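Local coordinates for protein Phi class glutathione transferase GSTF1 (Populus tremula x Populus tremuloides, PDB 4RI6) that probably conjugates glutathione to electrophilic substrates, joining its sulfur to them with release of a halide, as a phi class glutathione transferase, at residues A[12-22]-A[164-175]; A[109-117]-A[133-144]. One frame throughout, in Å; residues are numbered along the deposited sequence.

Contact 1. Residues A[12-22]-A[164-175]. With GSH (glutathione), chain C.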
loop_
_atom_site.group_PDB
_atom_site.type_symbol
_atom_site.label_atom_id
_atom_site.label_comp_id
_atom_site.label_asym_id
_atom_site.label_seq_id
_atom_site.Cartn_x
_atom_site.Cartn_y
_atom_site.Cartn_z
ATOM N N LEU A 12 -9.639 15.732 10.555
ATOM C CA LEU A 12 -8.371 16.369 10.142
ATOM C C LEU A 12 -7.336 15.331 9.707
ATOM O O LEU A 12 -6.381 15.656 9.004
ATOM C CB LEU A 12 -7.787 17.248 11.268
ATOM C CG LEU A 12 -7.442 16.572 12.609
ATOM C CD1 LEU A 12 -6.067 15.906 12.602
ATOM C CD2 LEU A 12 -7.516 17.574 13.740
ATOM N N SER A 13 -7.528 14.072 10.096
ATOM C CA SER A 13 -6.585 13.033 9.698
ATOM C C SER A 13 -6.750 12.670 8.223
ATOM O O SER A 13 -7.854 12.462 7.735
ATOM C CB SER A 13 -6.770 11.769 10.555
ATOM O OG SER A 13 -6.404 10.593 9.820
ATOM N N THR A 14 -5.639 12.555 7.523
ATOM C CA THR A 14 -5.691 12.213 6.101
ATOM C C THR A 14 -6.274 10.834 5.873
ATOM O O THR A 14 -7.080 10.647 4.971
ATOM C CB THR A 14 -4.306 12.277 5.468
ATOM O OG1 THR A 14 -3.396 11.516 6.267
ATOM C CG2 THR A 14 -3.823 13.709 5.389
ATOM N N ALA A 15 -5.856 9.866 6.691
ATOM C CA ALA A 15 -6.361 8.509 6.540
ATOM C C ALA A 15 -7.845 8.402 6.893
ATOM O O ALA A 15 -8.590 7.677 6.248
ATOM C CB ALA A 15 -5.534 7.544 7.381
ATOM N N VAL A 16 -8.286 9.110 7.922
ATOM C CA VAL A 16 -9.726 9.184 8.195
ATOM C C VAL A 16 -10.478 9.819 7.006
ATOM O O VAL A 16 -11.534 9.353 6.599
ATOM C CB VAL A 16 -10.025 10.001 9.489
ATOM C CG1 VAL A 16 -11.540 10.189 9.683
ATOM C CG2 VAL A 16 -9.399 9.318 10.724
ATOM N N SER A 17 -9.926 10.896 6.466
ATOM C CA SER A 17 -10.548 11.599 5.343
ATOM C C SER A 17 -10.731 10.701 4.126
ATOM O O SER A 17 -11.736 10.789 3.420
ATOM C CB SER A 17 -9.715 12.834 4.956
ATOM O OG SER A 17 -9.873 13.862 5.920
ATOM N N ARG A 18 -9.754 9.842 3.882
ATOM C CA ARG A 18 -9.837 8.866 2.807
ATOM C C ARG A 18 -11.058 7.978 3.003
ATOM O O ARG A 18 -11.821 7.734 2.073
ATOM C CB ARG A 18 -8.558 8.031 2.752
ATOM C CG ARG A 18 -8.567 6.955 1.686
ATOM C CD ARG A 18 -7.260 6.143 1.646
ATOM N NE ARG A 18 -6.197 7.029 1.218
ATOM C CZ ARG A 18 -5.288 7.590 1.999
ATOM N NH1 ARG A 18 -5.224 7.321 3.299
ATOM N NH2 ARG A 18 -4.432 8.433 1.457
ATOM N N VAL A 19 -11.264 7.509 4.223
ATOM C CA VAL A 19 -12.404 6.647 4.479
ATOM C C VAL A 19 -13.728 7.413 4.366
ATOM O O VAL A 19 -14.699 6.909 3.789
ATOM C CB VAL A 19 -12.274 5.973 5.866
ATOM C CG1 VAL A 19 -13.542 5.240 6.247
ATOM C CG2 VAL A 19 -11.108 5.014 5.867
ATOM N N LEU A 20 -13.771 8.626 4.913
ATOM C CA LEU A 20 -14.991 9.418 4.881
ATOM C C LEU A 20 -15.422 9.712 3.464
ATOM O O LEU A 20 -16.604 9.621 3.134
ATOM C CB LEU A 20 -14.814 10.733 5.648
ATOM C CG LEU A 20 -14.605 10.614 7.154
ATOM C CD1 LEU A 20 -14.429 11.982 7.774
ATOM C CD2 LEU A 20 -15.790 9.924 7.805
ATOM N N ALA A 21 -14.469 10.080 2.617
ATOM C CA ALA A 21 -14.791 10.391 1.242
ATOM C C ALA A 21 -15.365 9.157 0.552
ATOM O O ALA A 21 -16.304 9.268 -0.246
ATOM C CB ALA A 21 -13.564 10.899 0.510
ATOM N N THR A 22 -14.805 7.989 0.860
ATOM C CA THR A 22 -15.292 6.743 0.288
ATOM C C THR A 22 -16.708 6.418 0.743
ATOM O O THR A 22 -17.557 6.078 -0.077
ATOM C CB THR A 22 -14.338 5.588 0.642
ATOM O OG1 THR A 22 -13.042 5.901 0.119
ATOM C CG2 THR A 22 -14.831 4.256 0.067
ATOM N N PHE A 164 -11.258 5.223 -7.043
ATOM C CA PHE A 164 -10.600 5.245 -5.755
ATOM C C PHE A 164 -9.131 5.659 -5.870
ATOM O O PHE A 164 -8.564 6.229 -4.936
ATOM C CB PHE A 164 -10.708 3.875 -5.059
ATOM C CG PHE A 164 -10.177 3.903 -3.672
ATOM C CD1 PHE A 164 -10.875 4.566 -2.683
ATOM C CD2 PHE A 164 -8.940 3.366 -3.361
ATOM C CE1 PHE A 164 -10.382 4.669 -1.427
ATOM C CE2 PHE A 164 -8.448 3.458 -2.084
ATOM C CZ PHE A 164 -9.175 4.106 -1.117
ATOM N N ALA A 165 -8.501 5.380 -7.007
ATOM C CA ALA A 165 -7.118 5.811 -7.187
ATOM C C ALA A 165 -7.009 7.318 -7.049
ATOM O O ALA A 165 -6.118 7.815 -6.367
ATOM C CB ALA A 165 -6.577 5.364 -8.513
ATOM N N ASP A 166 -7.909 8.053 -7.692
ATOM C CA ASP A 166 -7.895 9.515 -7.569
ATOM C C ASP A 166 -8.253 9.939 -6.151
ATOM O O ASP A 166 -7.581 10.787 -5.552
ATOM C CB ASP A 166 -8.853 10.143 -8.568
ATOM C CG ASP A 166 -8.639 9.616 -9.962
ATOM O OD1 ASP A 166 -7.631 9.991 -10.604
ATOM O OD2 ASP A 166 -9.490 8.831 -10.413
ATOM N N LEU A 167 -9.298 9.316 -5.611
ATOM C CA LEU A 167 -9.784 9.630 -4.275
ATOM C C LEU A 167 -8.661 9.531 -3.261
ATOM O O LEU A 167 -8.499 10.413 -2.418
ATOM C CB LEU A 167 -10.954 8.712 -3.903
ATOM C CG LEU A 167 -11.702 8.998 -2.606
ATOM C CD1 LEU A 167 -13.086 8.364 -2.657
ATOM C CD2 LEU A 167 -10.926 8.500 -1.374
ATOM N N SER A 168 -7.835 8.503 -3.394
ATOM C CA SER A 168 -6.829 8.244 -2.391
ATOM C C SER A 168 -5.745 9.338 -2.336
ATOM O O SER A 168 -5.061 9.465 -1.302
ATOM C CB SER A 168 -6.212 6.853 -2.654
ATOM O OG SER A 168 -5.580 6.333 -1.510
ATOM N N HIS A 169 -5.614 10.125 -3.419
ATOM C CA HIS A 169 -4.671 11.250 -3.472
ATOM C C HIS A 169 -5.202 12.538 -2.834
ATOM O O HIS A 169 -4.437 13.458 -2.557
ATOM C CB HIS A 169 -4.273 11.561 -4.910
ATOM C CG HIS A 169 -3.407 10.531 -5.540
ATOM N ND1 HIS A 169 -3.881 9.311 -5.989
ATOM C CD2 HIS A 169 -2.072 10.524 -5.779
ATOM C CE1 HIS A 169 -2.872 8.602 -6.467
ATOM N NE2 HIS A 169 -1.764 9.311 -6.349
ATOM N N LEU A 170 -6.507 12.600 -2.611
ATOM C CA LEU A 170 -7.110 13.824 -2.109
ATOM C C LEU A 170 -6.558 14.271 -0.742
ATOM O O LEU A 170 -6.278 15.456 -0.570
ATOM C CB LEU A 170 -8.634 13.676 -2.036
ATOM C CG LEU A 170 -9.341 13.760 -3.393
ATOM C CD1 LEU A 170 -10.793 13.285 -3.311
ATOM C CD2 LEU A 170 -9.284 15.181 -3.941
ATOM N N PRO A 171 -6.386 13.349 0.230
ATOM C CA PRO A 171 -6.043 13.892 1.562
ATOM C C PRO A 171 -4.684 14.600 1.635
ATOM O O PRO A 171 -4.607 15.713 2.160
ATOM C CB PRO A 171 -6.081 12.653 2.460
ATOM C CG PRO A 171 -7.066 11.744 1.777
ATOM C CD PRO A 171 -6.804 11.936 0.307
ATOM N N ASN A 172 -3.626 13.995 1.105
ATOM C CA ASN A 172 -2.331 14.659 1.163
ATOM C C ASN A 172 -2.272 15.800 0.164
ATOM O O ASN A 172 -1.689 16.849 0.439
ATOM C CB ASN A 172 -1.183 13.684 0.920
ATOM C CG ASN A 172 -0.916 12.806 2.119
ATOM O OD1 ASN A 172 -1.321 13.123 3.233
ATOM N ND2 ASN A 172 -0.219 11.712 1.904
ATOM N N GLY A 173 -2.857 15.597 -1.009
ATOM C CA GLY A 173 -2.869 16.636 -2.016
ATOM C C GLY A 173 -3.518 17.907 -1.508
ATOM O O GLY A 173 -2.991 19.011 -1.695
ATOM N N ASP A 174 -4.649 17.770 -0.823
ATOM C CA ASP A 174 -5.415 18.945 -0.434
ATOM C C ASP A 174 -4.650 19.723 0.626
ATOM O O ASP A 174 -4.622 20.954 0.600
ATOM C CB ASP A 174 -6.818 18.552 0.075
ATOM C CG ASP A 174 -7.800 19.733 0.067
ATOM O OD1 ASP A 174 -7.712 20.559 0.980
ATOM O OD2 ASP A 174 -8.637 19.862 -0.859
ATOM N N TYR A 175 -3.994 19.020 1.549
ATOM C CA TYR A 175 -3.231 19.743 2.555
ATOM C C TYR A 175 -2.061 20.484 1.910
ATOM O O TYR A 175 -1.780 21.631 2.262
ATOM C CB TYR A 175 -2.725 18.798 3.644
ATOM C CG TYR A 175 -3.654 18.620 4.836
ATOM C CD1 TYR A 175 -4.063 19.697 5.600
ATOM C CD2 TYR A 175 -4.082 17.353 5.218
ATOM C CE1 TYR A 175 -4.897 19.511 6.698
ATOM C CE2 TYR A 175 -4.909 17.160 6.310
ATOM C CZ TYR A 175 -5.308 18.251 7.052
ATOM O OH TYR A 175 -6.124 18.106 8.155
HETATM N N1 GSH C . -1.486 3.434 7.059
HETATM C CA1 GSH C . -2.522 3.880 7.973
HETATM C C1 GSH C . -3.892 4.030 7.343
HETATM O O11 GSH C . -3.902 4.357 6.173
HETATM O O12 GSH C . -4.951 3.800 7.971
HETATM C CB1 GSH C . -2.008 5.236 8.396
HETATM C CG1 GSH C . -2.604 5.585 9.727
HETATM C CD1 GSH C . -1.941 6.821 10.262
HETATM O OE1 GSH C . -0.747 7.033 10.182
HETATM N N2 GSH C . -2.796 7.627 10.852
HETATM C CA2 GSH C . -2.491 8.865 11.501
HETATM C C2 GSH C . -2.467 8.595 12.980
HETATM O O2 GSH C . -3.241 7.780 13.426
HETATM C CB2 GSH C . -3.598 9.835 11.068
HETATM S SG2 GSH C . -3.207 10.690 9.526
HETATM N N3 GSH C . -1.587 9.292 13.708
HETATM C CA3 GSH C . -1.509 9.198 15.150
HETATM C C3 GSH C . -0.446 8.237 15.611
HETATM O O31 GSH C . 0.186 7.577 14.759
HETATM O O32 GSH C . -0.238 8.138 16.836
HETATM O O HOH W 1 -0.851 11.914 5.562
#

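Contact 2. Residues A[109-117]-A[133-144]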
loop_
_atom_site.group_PDB
_atom_site.type_symbol
_atom_site.label_atom_id
_atom_site.label_comp_id
_atom_site.label_asym_id
_atom_site.label_seq_id
_atom_site.Cartn_x
_atom_site.Cartn_y
_atom_site.Cartn_z
ATOM N N THR A 109 4.285 5.231 -3.646
ATOM C CA THR A 109 5.086 6.185 -4.424
ATOM C C THR A 109 4.754 7.662 -4.113
ATOM O O THR A 109 5.627 8.440 -3.747
ATOM C CB THR A 109 4.909 5.859 -5.926
ATOM O OG1 THR A 109 5.331 4.504 -6.126
ATOM C CG2 THR A 109 5.726 6.808 -6.802
ATOM N N PHE A 110 3.490 8.028 -4.249
ATOM C CA PHE A 110 3.020 9.382 -3.954
ATOM C C PHE A 110 2.873 9.622 -2.456
ATOM O O PHE A 110 3.263 10.651 -1.946
ATOM C CB PHE A 110 1.676 9.606 -4.663
ATOM C CG PHE A 110 0.945 10.873 -4.277
ATOM C CD1 PHE A 110 1.154 12.040 -4.979
ATOM C CD2 PHE A 110 0.022 10.882 -3.233
ATOM C CE1 PHE A 110 0.481 13.203 -4.655
ATOM C CE2 PHE A 110 -0.670 12.045 -2.909
ATOM C CZ PHE A 110 -0.439 13.207 -3.640
ATOM N N GLY A 111 2.315 8.641 -1.769
ATOM C CA GLY A 111 1.962 8.767 -0.367
ATOM C C GLY A 111 3.116 9.052 0.586
ATOM O O GLY A 111 3.010 9.910 1.455
ATOM N N PRO A 112 4.222 8.313 0.444
ATOM C CA PRO A 112 5.313 8.576 1.388
ATOM C C PRO A 112 5.866 10.024 1.371
ATOM O O PRO A 112 5.897 10.645 2.439
ATOM C CB PRO A 112 6.364 7.535 0.989
ATOM C CG PRO A 112 5.521 6.400 0.441
ATOM C CD PRO A 112 4.418 7.063 -0.310
ATOM N N PRO A 113 6.282 10.557 0.212
ATOM C CA PRO A 113 6.814 11.925 0.287
ATOM C C PRO A 113 5.748 12.969 0.564
ATOM O O PRO A 113 6.019 13.924 1.287
ATOM C CB PRO A 113 7.441 12.135 -1.099
ATOM C CG PRO A 113 6.700 11.188 -1.973
ATOM C CD PRO A 113 6.492 9.971 -1.124
ATOM N N SER A 114 4.563 12.804 -0.006
ATOM C CA SER A 114 3.512 13.785 0.242
ATOM C C SER A 114 3.084 13.742 1.704
ATOM O O SER A 114 2.897 14.780 2.322
ATOM C CB SER A 114 2.309 13.569 -0.692
ATOM O OG SER A 114 1.644 12.342 -0.441
ATOM N N GLY A 115 2.926 12.550 2.263
ATOM C CA GLY A 115 2.574 12.419 3.660
ATOM C C GLY A 115 3.632 12.952 4.613
ATOM O O GLY A 115 3.313 13.539 5.645
ATOM N N ASP A 116 4.901 12.743 4.291
ATOM C CA ASP A 116 5.961 13.268 5.146
ATOM C C ASP A 116 6.000 14.794 5.102
ATOM O O ASP A 116 6.264 15.436 6.115
ATOM C CB ASP A 116 7.325 12.706 4.743
ATOM C CG ASP A 116 7.475 11.243 5.066
ATOM O OD1 ASP A 116 6.634 10.694 5.817
ATOM O OD2 ASP A 116 8.449 10.642 4.561
ATOM N N LEU A 117 5.785 15.369 3.916
ATOM C CA LEU A 117 5.675 16.818 3.805
ATOM C C LEU A 117 4.499 17.343 4.638
ATOM O O LEU A 117 4.654 18.293 5.403
ATOM C CB LEU A 117 5.520 17.228 2.337
ATOM C CG LEU A 117 6.777 17.161 1.474
ATOM C CD1 LEU A 117 6.381 17.315 0.002
ATOM C CD2 LEU A 117 7.766 18.250 1.899
ATOM N N ILE A 133 12.678 18.689 3.818
ATOM C CA ILE A 133 11.573 19.210 3.031
ATOM C C ILE A 133 11.960 19.179 1.547
ATOM O O ILE A 133 11.206 18.685 0.717
ATOM C CB ILE A 133 11.197 20.648 3.436
ATOM C CG1 ILE A 133 10.617 20.692 4.843
ATOM C CG2 ILE A 133 10.193 21.224 2.449
ATOM C CD1 ILE A 133 9.318 19.943 5.020
ATOM N N LYS A 134 13.144 19.693 1.219
ATOM C CA LYS A 134 13.578 19.724 -0.182
ATOM C C LYS A 134 13.654 18.308 -0.760
ATOM O O LYS A 134 13.252 18.074 -1.896
ATOM C CB LYS A 134 14.924 20.438 -0.344
ATOM C CG LYS A 134 15.476 20.324 -1.787
ATOM C CD LYS A 134 16.834 20.987 -1.968
ATOM C CE LYS A 134 17.620 20.343 -3.090
ATOM N NZ LYS A 134 16.936 20.545 -4.380
ATOM N N LYS A 135 14.179 17.373 0.016
ATOM C CA LYS A 135 14.295 15.989 -0.437
ATOM C C LYS A 135 12.931 15.413 -0.827
ATOM O O LYS A 135 12.797 14.748 -1.866
ATOM C CB LYS A 135 14.948 15.145 0.650
ATOM C CG LYS A 135 15.248 13.717 0.275
ATOM C CD LYS A 135 16.194 13.102 1.320
ATOM C CE LYS A 135 16.250 11.577 1.251
ATOM N NZ LYS A 135 16.404 11.064 -0.135
ATOM N N ASN A 136 11.917 15.668 -0.002
ATOM C CA ASN A 136 10.585 15.128 -0.280
ATOM C C ASN A 136 9.827 15.898 -1.356
ATOM O O ASN A 136 9.097 15.297 -2.135
ATOM C CB ASN A 136 9.777 15.074 1.013
ATOM C CG ASN A 136 10.235 13.945 1.904
ATOM O OD1 ASN A 136 10.581 12.868 1.400
ATOM N ND2 ASN A 136 10.256 14.177 3.213
ATOM N N VAL A 137 9.995 17.220 -1.402
ATOM C CA VAL A 137 9.496 18.015 -2.519
ATOM C C VAL A 137 10.047 17.468 -3.826
ATOM O O VAL A 137 9.307 17.284 -4.774
ATOM C CB VAL A 137 9.885 19.496 -2.360
ATOM C CG1 VAL A 137 9.717 20.276 -3.664
ATOM C CG2 VAL A 137 9.078 20.138 -1.229
ATOM N N ASP A 138 11.346 17.218 -3.884
ATOM C CA ASP A 138 11.943 16.770 -5.134
ATOM C C ASP A 138 11.432 15.376 -5.516
ATOM O O ASP A 138 11.202 15.083 -6.684
ATOM C CB ASP A 138 13.479 16.767 -5.042
ATOM C CG ASP A 138 14.091 18.170 -5.049
ATOM O OD1 ASP A 138 13.398 19.160 -5.382
ATOM O OD2 ASP A 138 15.304 18.270 -4.740
ATOM N N LYS A 139 11.296 14.489 -4.538
ATOM C CA LYS A 139 10.686 13.178 -4.787
ATOM C C LYS A 139 9.269 13.307 -5.329
ATOM O O LYS A 139 8.881 12.624 -6.260
ATOM C CB LYS A 139 10.657 12.342 -3.508
ATOM C CG LYS A 139 11.964 11.725 -3.142
ATOM C CD LYS A 139 11.784 10.856 -1.919
ATOM C CE LYS A 139 13.077 10.169 -1.501
ATOM N NZ LYS A 139 12.859 9.400 -0.246
ATOM N N LEU A 140 8.481 14.187 -4.735
ATOM C CA LEU A 140 7.104 14.291 -5.135
ATOM C C LEU A 140 7.014 14.918 -6.530
ATOM O O LEU A 140 6.161 14.546 -7.332
ATOM C CB LEU A 140 6.324 15.109 -4.103
ATOM C CG LEU A 140 4.828 15.299 -4.372
ATOM C CD1 LEU A 140 4.101 13.971 -4.609
ATOM C CD2 LEU A 140 4.178 16.056 -3.216
ATOM N N ALA A 141 7.895 15.869 -6.809
ATOM C CA ALA A 141 7.950 16.489 -8.119
ATOM C C ALA A 141 8.188 15.449 -9.203
ATOM O O ALA A 141 7.544 15.487 -10.263
ATOM C CB ALA A 141 9.015 17.567 -8.148
ATOM N N LYS A 142 9.090 14.506 -8.938
ATOM C CA LYS A 142 9.352 13.423 -9.885
ATOM C C LYS A 142 8.115 12.553 -10.113
ATOM O O LYS A 142 7.824 12.173 -11.243
ATOM C CB LYS A 142 10.535 12.561 -9.410
ATOM C CG LYS A 142 11.892 13.287 -9.513
ATOM C CD LYS A 142 12.515 13.187 -10.898
ATOM C CE LYS A 142 13.322 14.441 -11.241
ATOM N NZ LYS A 142 13.718 14.552 -12.684
ATOM N N VAL A 143 7.397 12.219 -9.046
ATOM C CA VAL A 143 6.150 11.490 -9.192
ATOM C C VAL A 143 5.153 12.273 -10.048
ATOM O O VAL A 143 4.506 11.727 -10.942
ATOM C CB VAL A 143 5.529 11.198 -7.812
ATOM C CG1 VAL A 143 4.198 10.535 -7.941
ATOM C CG2 VAL A 143 6.460 10.317 -6.990
ATOM N N LEU A 144 4.999 13.553 -9.747
ATOM C CA LEU A 144 3.999 14.363 -10.454
ATOM C C LEU A 144 4.385 14.633 -11.907
ATOM O O LEU A 144 3.495 14.855 -12.738
ATOM C CB LEU A 144 3.758 15.665 -9.699
ATOM C CG LEU A 144 3.082 15.457 -8.330
ATOM C CD1 LEU A 144 2.963 16.788 -7.595
ATOM C CD2 LEU A 144 1.688 14.788 -8.452
HETATM O O HOH W 2 10.690 12.001 5.183
HETATM O O HOH W 3 9.216 16.230 4.888
HETATM O O HOH W 4 9.394 10.530 1.809
#

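Contact 1. Residues A[12-22]-A[164-175]
The Arg18 guanidinium has Pro171 CG over one face, offset toward the rim, and Ser168 CA at its edge. Edges do the touching elsewhere: the Tyr175 ring presents one to Leu12 O and Thr14 CG2, and the Phe164 ring meets Thr22 OG1 near its plane, with Phe164 CE1 3.3 Å from that oxygen. Arg18 takes Ser168 side-on with two nitrogens. Arg18 NE donates to Ser168 OG at 2.9 Å, tilted out of the guanidinium plane, whereas Arg18 NH2 donates to Ser168 O at 3.0 Å along a straighter, nearly in-plane path (161°). A bend at chi3 (-66°) swings the guanidinium round so that NE and NH2 both face Ser168. Ser168 OG also bonds to Asp106 OD2, and Arg18 NH1 to Ser69 OG, a glutathione-binding residue. This is the domain interface of the glutathione transferase fold: helix 14-25 of the thioredoxin-like domain packs against helix 164-179 of the helical domain, their short segments crossing at 140°. Proline suits position 171, where the helix kinks, since it has no N-H to leave unpaired; Pro171 CB lies 3.5 Å from Thr14 CB. Tyr175 OH donates to a lone pair of Leu12 O, 2.6 Å away. A water bridges Thr14 OG1 and Asn172 OD1, while Leu167 CD2 packs 4.0 Å from Ala21 CB.

Contact 2. Residues A[109-117]-A[133-144]
Leu117 reaches across to the turns of helix 130-150 that hold Ile133, Asn136, Val137 and Leu140. From CB, the chain leaves with CG beside the backbone N (chi1 -75°), which brings the fork over to the other helix. Leu117 CG is the first atom to touch, 3.7 Å from Asn136 CB. Of the two methyls, Leu117 CD1 settles against the backbone at Val137 N and meets Leu140 CD2, 4.1 Å away. Leu117 CD2 approaches Ile133 O and rests between the CD1 methyl of Ile133 and the CG2 methyl of Val137. A forked, wholly apolar leucine suits this place because its two methyls fill the hole between four residues of the other helix and bring no polar atom into it.

The packing is reciprocal. Leu140, with CG anti to its backbone N (chi1 -179°), enters the hole made by Phe110, Pro113, Ser114 and Leu117; Leu140 CD1 comes within 3.5 Å of Phe110 CD1, and its CD2 faces Ser114 CB. Ser114 OG sits over one face of the Phe110 ring and donates to Phe110 O at 2.8 Å, so the proton of this buried hydroxyl is used within its own helix, and Asn172 adds a weak bond from outside. Pro113, on the kinked part of the helix, lays Pro113 CB 3.7 Å from Asn136 O where the backbones run closest. At the start of segment 109-117, Thr109 CG2 meets Val143 CG2 at 3.6 Å.

At the wetter margin, Asp116 and Asn136 are bridged by water. One water links Asp116 OD2 to Asn136 ND2, and a second donates to both Asp116 OD2 and Asn136 OD1, so both ends of the amide are used. Knobs-into-holes packing joins these near-antiparallel helices, inclined at 146°, within the all-helical C-terminal domain of the glutathione transferase fold.

In the fold
Contact 1 joins the two domains, and contact 2 lies within the C-terminal one, their centres 16 Å apart. Helix 164-179 connects them: one side meets segment 12-22, and another meets helix 93-122. There His169 CD2 comes 3.3 Å from Phe110 CD2, and Asn172 ND2 makes a probable, weak hydrogen bond to Ser114 OG at 3.1 Å. Each contact lies near a glutathione, but not the same one. In contact 1, Ser13 and Ala15 bind it at the start of helix 14-25, and Thr14 OG1 lies 3.4 Å from its sulfur SG2. In contact 2, the side chain of Thr109 lies about 5 Å from another bound glutathione, consistent with the site of the second subunit, whose Glu68 it packs on.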